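PDB 7K3P: UDP-glucose 4-epimerase from Campylobacter jejuni subsp. jejuni serotype O:2, which interconverts UDP-glucose and UDP-galactose and probably also their N-acetylated counterparts, using a bound NAD cofactor. Local coordinates for residues I246-A257 / I317-D328. The protein carries 2 engineered substitutions. Sequence-based numbering, arbitrary orientation.
Sequences IHVDDISSAHLA and IRNLTSWQPKYD
The loop that leaves helix 315-320 runs back along helix 248-261, Trp323 beside Ala257, Pro325 beside Asp250 and Tyr327 beside His247 at the helix start. Trp323 buries the most surface of any residue here, closely followed by Tyr327. A trans chi1 (-178°) carries the indole across the helix, one face over Ala254, whose CB sits 3.6 Å from the centroid of the five-membered ring in a CH-pi contact. Alanine is small enough to let the ring come this close; Ala257 likewise admits the start of the side chain, its CB 3.6 Å from Trp323 CB. Pro325 CD covers the opposite face. At the ring edge, Trp323 NE1 donates to Ser253 OG in the indole plane (2.8 Å) and, weakly, to Asp250 O, so the buried N-H is satisfied by the helix itself.

Asp250 grips the loop with both carboxylate oxygens: OD1 accepts from Lys326 N (2.9 Å, a fairly straight 163°), while OD2 takes Tyr327 N on its syn lone pair at 3.0 Å. Tyr274 OH also bonds OD2. Aspartate suits this place because its short, forked end can hold two successive amides. His247 is the N-cap of the helix, its ND1 accepting from Asp249 N at 2.9 Å; Tyr327 CB lies over the imidazole face in a CH-pi contact, 3.9 Å from its centroid, and the two rings meet obliquely at 36°. At the loop's other end Thr321 OG1 accepts from Trp323 N, an ST turn, and donates to Ile317 O.

The contact ties the loop between helices 315-320 and 330-343 to a helix flanking the NAD-binding Rossmann-type domain: helix 248-261 packs on helix 27-37, and helix 315-320 on strand 268-271, an outermost strand of the seven-stranded parallel sheet.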
ATOM      1  N   ILE A 246      17.221  15.897 -13.751  1.00 27.35           N
ATOM      2  CA  ILE A 246      18.457  15.692 -13.002  1.00 29.26           C
ATOM      3  C   ILE A 246      19.430  14.754 -13.720  1.00 31.36           C
ATOM      4  O   ILE A 246      19.018  13.805 -14.407  1.00 27.42           O
ATOM      5  CB  ILE A 246      18.177  15.211 -11.562  1.00 26.72           C
ATOM      6  CG1 ILE A 246      19.439  15.326 -10.708  1.00 25.38           C
ATOM      7  CG2 ILE A 246      17.615  13.768 -11.564  1.00 29.60           C
ATOM      8  CD1 ILE A 246      19.149  15.279  -9.217  1.00 23.02           C
ATOM      9  N   HIS A 247      20.723  15.037 -13.572  1.00 29.59           N
ATOM     10  CA  HIS A 247      21.762  14.215 -14.188  1.00 28.56           C
ATOM     11  C   HIS A 247      21.872  12.880 -13.441  1.00 23.97           C
ATOM     12  O   HIS A 247      21.797  12.846 -12.220  1.00 24.20           O
ATOM     13  CB  HIS A 247      23.106  14.953 -14.166  1.00 30.48           C
ATOM     14  CG  HIS A 247      24.163  14.301 -14.997  1.00 29.65           C
ATOM     15  ND1 HIS A 247      24.904  13.228 -14.550  1.00 34.22           N
ATOM     16  CD2 HIS A 247      24.601  14.567 -16.249  1.00 35.02           C
ATOM     17  CE1 HIS A 247      25.755  12.861 -15.491  1.00 34.33           C
ATOM     18  NE2 HIS A 247      25.590  13.654 -16.533  1.00 35.45           N
ATOM     19  N   VAL A 248      22.049  11.786 -14.178  1.00 28.44           N
ATOM     20  CA  VAL A 248      22.093  10.462 -13.544  1.00 27.46           C
ATOM     21  C   VAL A 248      23.180  10.360 -12.467  1.00 30.37           C
ATOM     22  O   VAL A 248      23.014   9.638 -11.480  1.00 28.31           O
ATOM     23  CB  VAL A 248      22.237   9.319 -14.583  1.00 31.29           C
ATOM     24  CG1 VAL A 248      23.556   9.444 -15.355  1.00 28.57           C
ATOM     25  CG2 VAL A 248      22.143   7.953 -13.897  1.00 27.35           C
ATOM     26  N   ASP A 249      24.281  11.092 -12.631  1.00 31.17           N
ATOM     27  CA  ASP A 249      25.371  10.995 -11.658  1.00 31.11           C
ATOM     28  C   ASP A 249      25.103  11.836 -10.410  1.00 27.97           C
ATOM     29  O   ASP A 249      25.677  11.582  -9.349  1.00 25.80           O
ATOM     30  CB  ASP A 249      26.734  11.343 -12.301  1.00 33.14           C
ATOM     31  CG  ASP A 249      27.276  10.214 -13.181  1.00 37.62           C
ATOM     32  OD1 ASP A 249      27.251   9.043 -12.737  1.00 33.71           O
ATOM     33  OD2 ASP A 249      27.706  10.497 -14.323  1.00 36.91           O
ATOM     34  N   ASP A 250      24.216  12.826 -10.542  1.00 29.27           N
ATOM     35  CA  ASP A 250      23.822  13.682  -9.418  1.00 29.10           C
ATOM     36  C   ASP A 250      22.743  13.044  -8.549  1.00 24.56           C
ATOM     37  O   ASP A 250      22.726  13.208  -7.316  1.00 25.24           O
ATOM     38  CB  ASP A 250      23.329  15.044  -9.931  1.00 28.39           C
ATOM     39  CG  ASP A 250      24.469  15.946 -10.393  1.00 32.08           C
ATOM     40  OD1 ASP A 250      25.589  15.791  -9.866  1.00 31.03           O
ATOM     41  OD2 ASP A 250      24.243  16.807 -11.276  1.00 26.87           O
ATOM     42  N   ILE A 251      21.801  12.351  -9.181  1.00 27.24           N
ATOM     43  CA  ILE A 251      20.850  11.583  -8.371  1.00 26.81           C
ATOM     44  C   ILE A 251      21.627  10.415  -7.746  1.00 22.53           C
ATOM     45  O   ILE A 251      21.387  10.040  -6.601  1.00 22.23           O
ATOM     46  CB  ILE A 251      19.616  11.108  -9.186  1.00 24.33           C
ATOM     47  CG1 ILE A 251      18.676  10.271  -8.313  1.00 25.59           C
ATOM     48  CG2 ILE A 251      20.036  10.345 -10.435  1.00 22.82           C
ATOM     49  CD1 ILE A 251      18.213  11.006  -7.072  1.00 23.16           C
ATOM     50  N   SER A 252      22.584   9.870  -8.494  1.00 25.27           N
ATOM     51  CA  SER A 252      23.412   8.794  -7.947  1.00 25.97           C
ATOM     52  C   SER A 252      24.138   9.261  -6.688  1.00 26.17           C
ATOM     53  O   SER A 252      24.064   8.602  -5.658  1.00 25.99           O
ATOM     54  CB  SER A 252      24.397   8.257  -8.986  1.00 24.94           C
ATOM     55  OG  SER A 252      23.727   7.451  -9.935  1.00 27.67           O
ATOM     56  N   SER A 253      24.804  10.418  -6.752  1.00 24.10           N
ATOM     57  CA  SER A 253      25.580  10.879  -5.601  1.00 26.08           C
ATOM     58  C   SER A 253      24.684  11.177  -4.399  1.00 23.52           C
ATOM     59  O   SER A 253      25.088  11.011  -3.242  1.00 25.73           O
ATOM     60  CB  SER A 253      26.462  12.094  -5.974  1.00 31.64           C
ATOM     61  OG  SER A 253      25.668  13.239  -6.254  1.00 26.98           O
ATOM     62  N   ALA A 254      23.447  11.592  -4.653  1.00 24.40           N
ATOM     63  CA  ALA A 254      22.530  11.891  -3.542  1.00 23.97           C
ATOM     64  C   ALA A 254      22.176  10.647  -2.740  1.00 22.83           C
ATOM     65  O   ALA A 254      21.802  10.730  -1.568  1.00 23.70           O
ATOM     66  CB  ALA A 254      21.252  12.575  -4.051  1.00 25.38           C
ATOM     67  N   HIS A 255      22.263   9.483  -3.374  1.00 27.11           N
ATOM     68  CA  HIS A 255      21.986   8.247  -2.650  1.00 24.67           C
ATOM     69  C   HIS A 255      23.144   7.950  -1.678  1.00 26.20           C
ATOM     70  O   HIS A 255      22.921   7.529  -0.538  1.00 24.21           O
ATOM     71  CB  HIS A 255      21.726   7.106  -3.637  1.00 24.50           C
ATOM     72  CG  HIS A 255      20.340   7.120  -4.213  1.00 29.05           C
ATOM     73  ND1 HIS A 255      19.939   8.024  -5.177  1.00 24.53           N
ATOM     74  CD2 HIS A 255      19.256   6.353  -3.940  1.00 29.29           C
ATOM     75  CE1 HIS A 255      18.673   7.795  -5.488  1.00 28.49           C
ATOM     76  NE2 HIS A 255      18.234   6.789  -4.756  1.00 27.26           N
ATOM     77  N   LEU A 256      24.373   8.210  -2.124  1.00 25.76           N
ATOM     78  CA  LEU A 256      25.533   8.110  -1.240  1.00 24.65           C
ATOM     79  C   LEU A 256      25.374   9.105  -0.103  1.00 29.69           C
ATOM     80  O   LEU A 256      25.531   8.754   1.070  1.00 26.52           O
ATOM     81  CB  LEU A 256      26.837   8.359  -2.014  1.00 30.61           C
ATOM     82  CG  LEU A 256      27.443   7.156  -2.738  1.00 32.04           C
ATOM     83  CD1 LEU A 256      26.635   6.769  -3.989  1.00 30.29           C
ATOM     84  CD2 LEU A 256      28.915   7.419  -3.099  1.00 33.61           C
ATOM     85  N   ALA A 257      25.014  10.345  -0.440  1.00 28.34           N
ATOM     86  CA  ALA A 257      24.830  11.353   0.602  1.00 29.28           C
ATOM     87  C   ALA A 257      23.760  10.944   1.609  1.00 27.96           C
ATOM     88  O   ALA A 257      23.894  11.234   2.796  1.00 29.32           O
ATOM     89  CB  ALA A 257      24.529  12.736  -0.003  1.00 27.54           C
ATOM     90  N   ILE A 317      17.433  18.846   1.563  1.00 30.41           N
ATOM     91  CA  ILE A 317      18.610  18.018   1.327  1.00 29.29           C
ATOM     92  C   ILE A 317      19.928  18.822   1.372  1.00 33.76           C
ATOM     93  O   ILE A 317      20.941  18.322   1.866  1.00 28.69           O
ATOM     94  CB  ILE A 317      18.506  17.196   0.022  1.00 25.41           C
ATOM     95  CG1 ILE A 317      19.526  16.049   0.032  1.00 26.08           C
ATOM     96  CG2 ILE A 317      18.666  18.085  -1.219  1.00 27.12           C
ATOM     97  CD1 ILE A 317      19.495  15.117  -1.202  1.00 23.12           C
ATOM     98  N   ARG A 318      19.917  20.056   0.859  1.00 29.49           N
ATOM     99  CA  ARG A 318      21.102  20.919   0.928  1.00 32.69           C
ATOM    100  C   ARG A 318      21.427  21.219   2.390  1.00 33.18           C
ATOM    101  O   ARG A 318      22.586  21.156   2.818  1.00 33.45           O
ATOM    102  CB  ARG A 318      20.870  22.235   0.161  1.00 30.19           C
ATOM    103  CG  ARG A 318      20.977  22.107  -1.373  1.00 29.87           C
ATOM    104  CD  ARG A 318      21.102  23.498  -2.052  1.00 27.47           C
ATOM    105  NE  ARG A 318      20.117  24.427  -1.496  1.00 27.65           N
ATOM    106  CZ  ARG A 318      18.909  24.639  -2.000  1.00 29.71           C
ATOM    107  NH1 ARG A 318      18.515  23.991  -3.099  1.00 26.94           N
ATOM    108  NH2 ARG A 318      18.092  25.495  -1.405  1.00 29.72           N
ATOM    109  N   ASN A 319      20.382  21.540   3.150  1.00 27.50           N
ATOM    110  CA  ASN A 319      20.522  21.874   4.558  1.00 33.86           C
ATOM    111  C   ASN A 319      21.049  20.734   5.457  1.00 40.41           C
ATOM    112  O   ASN A 319      21.905  20.966   6.321  1.00 35.77           O
ATOM    113  CB  ASN A 319      19.185  22.404   5.079  1.00 36.05           C
ATOM    114  CG  ASN A 319      19.250  22.841   6.528  1.00 48.60           C
ATOM    115  OD1 ASN A 319      18.322  22.595   7.305  1.00 54.82           O
ATOM    116  ND2 ASN A 319      20.352  23.497   6.905  1.00 52.97           N
ATOM    117  N   LEU A 320      20.560  19.511   5.244  1.00 34.25           N
ATOM    118  CA  LEU A 320      20.814  18.407   6.177  1.00 31.04           C
ATOM    119  C   LEU A 320      21.905  17.408   5.756  1.00 32.13           C
ATOM    120  O   LEU A 320      22.331  16.564   6.555  1.00 35.92           O
ATOM    121  CB  LEU A 320      19.507  17.671   6.481  1.00 31.04           C
ATOM    122  CG  LEU A 320      18.669  18.177   7.655  1.00 39.81           C
ATOM    123  CD1 LEU A 320      18.753  19.676   7.761  1.00 40.43           C
ATOM    124  CD2 LEU A 320      17.205  17.725   7.531  1.00 27.63           C
ATOM    125  N   THR A 321      22.372  17.499   4.519  1.00 29.86           N
ATOM    126  CA  THR A 321      23.359  16.549   4.029  1.00 31.31           C
ATOM    127  C   THR A 321      24.518  17.228   3.300  1.00 34.11           C
ATOM    128  O   THR A 321      24.524  18.440   3.094  1.00 36.06           O
ATOM    129  CB  THR A 321      22.717  15.520   3.069  1.00 31.33           C
ATOM    130  OG1 THR A 321      22.724  16.037   1.727  1.00 29.48           O
ATOM    131  CG2 THR A 321      21.288  15.217   3.503  1.00 27.05           C
ATOM    132  N   SER A 322      25.482  16.418   2.891  1.00 33.30           N
ATOM    133  CA  SER A 322      26.664  16.916   2.215  1.00 39.92           C
ATOM    134  C   SER A 322      26.492  16.835   0.703  1.00 32.84           C
ATOM    135  O   SER A 322      27.463  17.000  -0.034  1.00 29.88           O
ATOM    136  CB  SER A 322      27.861  16.052   2.602  1.00 39.61           C
ATOM    137  OG  SER A 322      27.676  14.727   2.108  1.00 45.89           O
ATOM    138  N   TRP A 323      25.274  16.557   0.235  1.00 31.66           N
ATOM    139  CA  TRP A 323      25.068  16.392  -1.205  1.00 30.02           C
ATOM    140  C   TRP A 323      25.336  17.692  -1.969  1.00 29.97           C
ATOM    141  O   TRP A 323      24.753  18.730  -1.662  1.00 30.00           O
ATOM    142  CB  TRP A 323      23.657  15.888  -1.523  1.00 26.50           C
ATOM    143  CG  TRP A 323      23.461  15.677  -2.989  1.00 27.02           C
ATOM    144  CD1 TRP A 323      24.141  14.798  -3.789  1.00 29.67           C
ATOM    145  CD2 TRP A 323      22.529  16.348  -3.839  1.00 26.72           C
ATOM    146  NE1 TRP A 323      23.705  14.901  -5.084  1.00 26.72           N
ATOM    147  CE2 TRP A 323      22.694  15.849  -5.142  1.00 27.08           C
ATOM    148  CE3 TRP A 323      21.565  17.357  -3.632  1.00 28.16           C
ATOM    149  CZ2 TRP A 323      21.941  16.282  -6.234  1.00 28.87           C
ATOM    150  CZ3 TRP A 323      20.817  17.802  -4.710  1.00 21.10           C
ATOM    151  CH2 TRP A 323      21.003  17.262  -5.993  1.00 27.10           C
ATOM    152  N   GLN A 324      26.208  17.611  -2.970  1.00 30.28           N
ATOM    153  CA  GLN A 324      26.517  18.743  -3.831  1.00 29.06           C
ATOM    154  C   GLN A 324      26.567  18.276  -5.275  1.00 31.99           C
ATOM    155  O   GLN A 324      27.499  17.578  -5.687  1.00 31.80           O
ATOM    156  CB  GLN A 324      27.859  19.389  -3.439  1.00 31.31           C
ATOM    157  CG  GLN A 324      28.206  20.636  -4.268  1.00 32.87           C
ATOM    158  CD  GLN A 324      29.507  21.275  -3.821  1.00 27.08           C
ATOM    159  OE1 GLN A 324      29.715  21.495  -2.623  1.00 33.04           O
ATOM    160  NE2 GLN A 324      30.396  21.561  -4.779  1.00 28.26           N
ATOM    161  N   PRO A 325      25.548  18.654  -6.060  1.00 32.07           N
ATOM    162  CA  PRO A 325      25.511  18.203  -7.449  1.00 31.92           C
ATOM    163  C   PRO A 325      26.636  18.869  -8.211  1.00 33.71           C
ATOM    164  O   PRO A 325      27.075  19.959  -7.843  1.00 32.65           O
ATOM    165  CB  PRO A 325      24.152  18.724  -7.958  1.00 33.17           C
ATOM    166  CG  PRO A 325      23.759  19.814  -7.000  1.00 32.29           C
ATOM    167  CD  PRO A 325      24.342  19.407  -5.674  1.00 29.48           C
ATOM    168  N   LYS A 326      27.109  18.243  -9.268  1.00 29.08           N
ATOM    169  CA  LYS A 326      28.148  18.906 -10.019  1.00 37.23           C
ATOM    170  C   LYS A 326      27.893  18.836 -11.521  1.00 37.92           C
ATOM    171  O   LYS A 326      28.750  19.211 -12.325  1.00 33.19           O
ATOM    172  CB  LYS A 326      29.525  18.380  -9.602  1.00 46.82           C
ATOM    173  CG  LYS A 326      29.461  17.153  -8.689  1.00 40.53           C
ATOM    174  CD  LYS A 326      30.771  16.372  -8.685  1.00 51.67           C
ATOM    175  CE  LYS A 326      31.887  17.167  -8.008  1.00 49.53           C
ATOM    176  NZ  LYS A 326      32.987  16.280  -7.538  1.00 47.45           N
ATOM    177  N   TYR A 327      26.695  18.386 -11.900  1.00 31.69           N
ATOM    178  CA  TYR A 327      26.312  18.422 -13.310  1.00 32.19           C
ATOM    179  C   TYR A 327      25.025  19.216 -13.571  1.00 31.88           C
ATOM    180  O   TYR A 327      24.295  18.925 -14.526  1.00 32.27           O
ATOM    181  CB  TYR A 327      26.239  17.014 -13.922  1.00 34.60           C
ATOM    182  CG  TYR A 327      27.527  16.222 -13.810  1.00 37.33           C
ATOM    183  CD1 TYR A 327      28.680  16.635 -14.465  1.00 40.92           C
ATOM    184  CD2 TYR A 327      27.584  15.055 -13.053  1.00 36.98           C
ATOM    185  CE1 TYR A 327      29.866  15.909 -14.357  1.00 45.20           C
ATOM    186  CE2 TYR A 327      28.754  14.323 -12.938  1.00 40.27           C
ATOM    187  CZ  TYR A 327      29.893  14.756 -13.592  1.00 46.84           C
ATOM    188  OH  TYR A 327      31.061  14.038 -13.483  1.00 53.17           O
ATOM    189  N   ASP A 328      24.766  20.223 -12.733  1.00 29.70           N
ATOM    190  CA  ASP A 328      23.698  21.182 -12.995  1.00 26.96           C
ATOM    191  C   ASP A 328      24.142  22.040 -14.174  1.00 29.93           C
ATOM    192  O   ASP A 328      24.588  23.177 -14.006  1.00 28.03           O
ATOM    193  CB  ASP A 328      23.408  22.070 -11.769  1.00 27.55           C
ATOM    194  CG  ASP A 328      22.155  22.954 -11.961  1.00 28.59           C
ATOM    195  OD1 ASP A 328      21.580  22.937 -13.075  1.00 28.38           O
ATOM    196  OD2 ASP A 328      21.759  23.672 -11.011  1.00 26.37           O
TER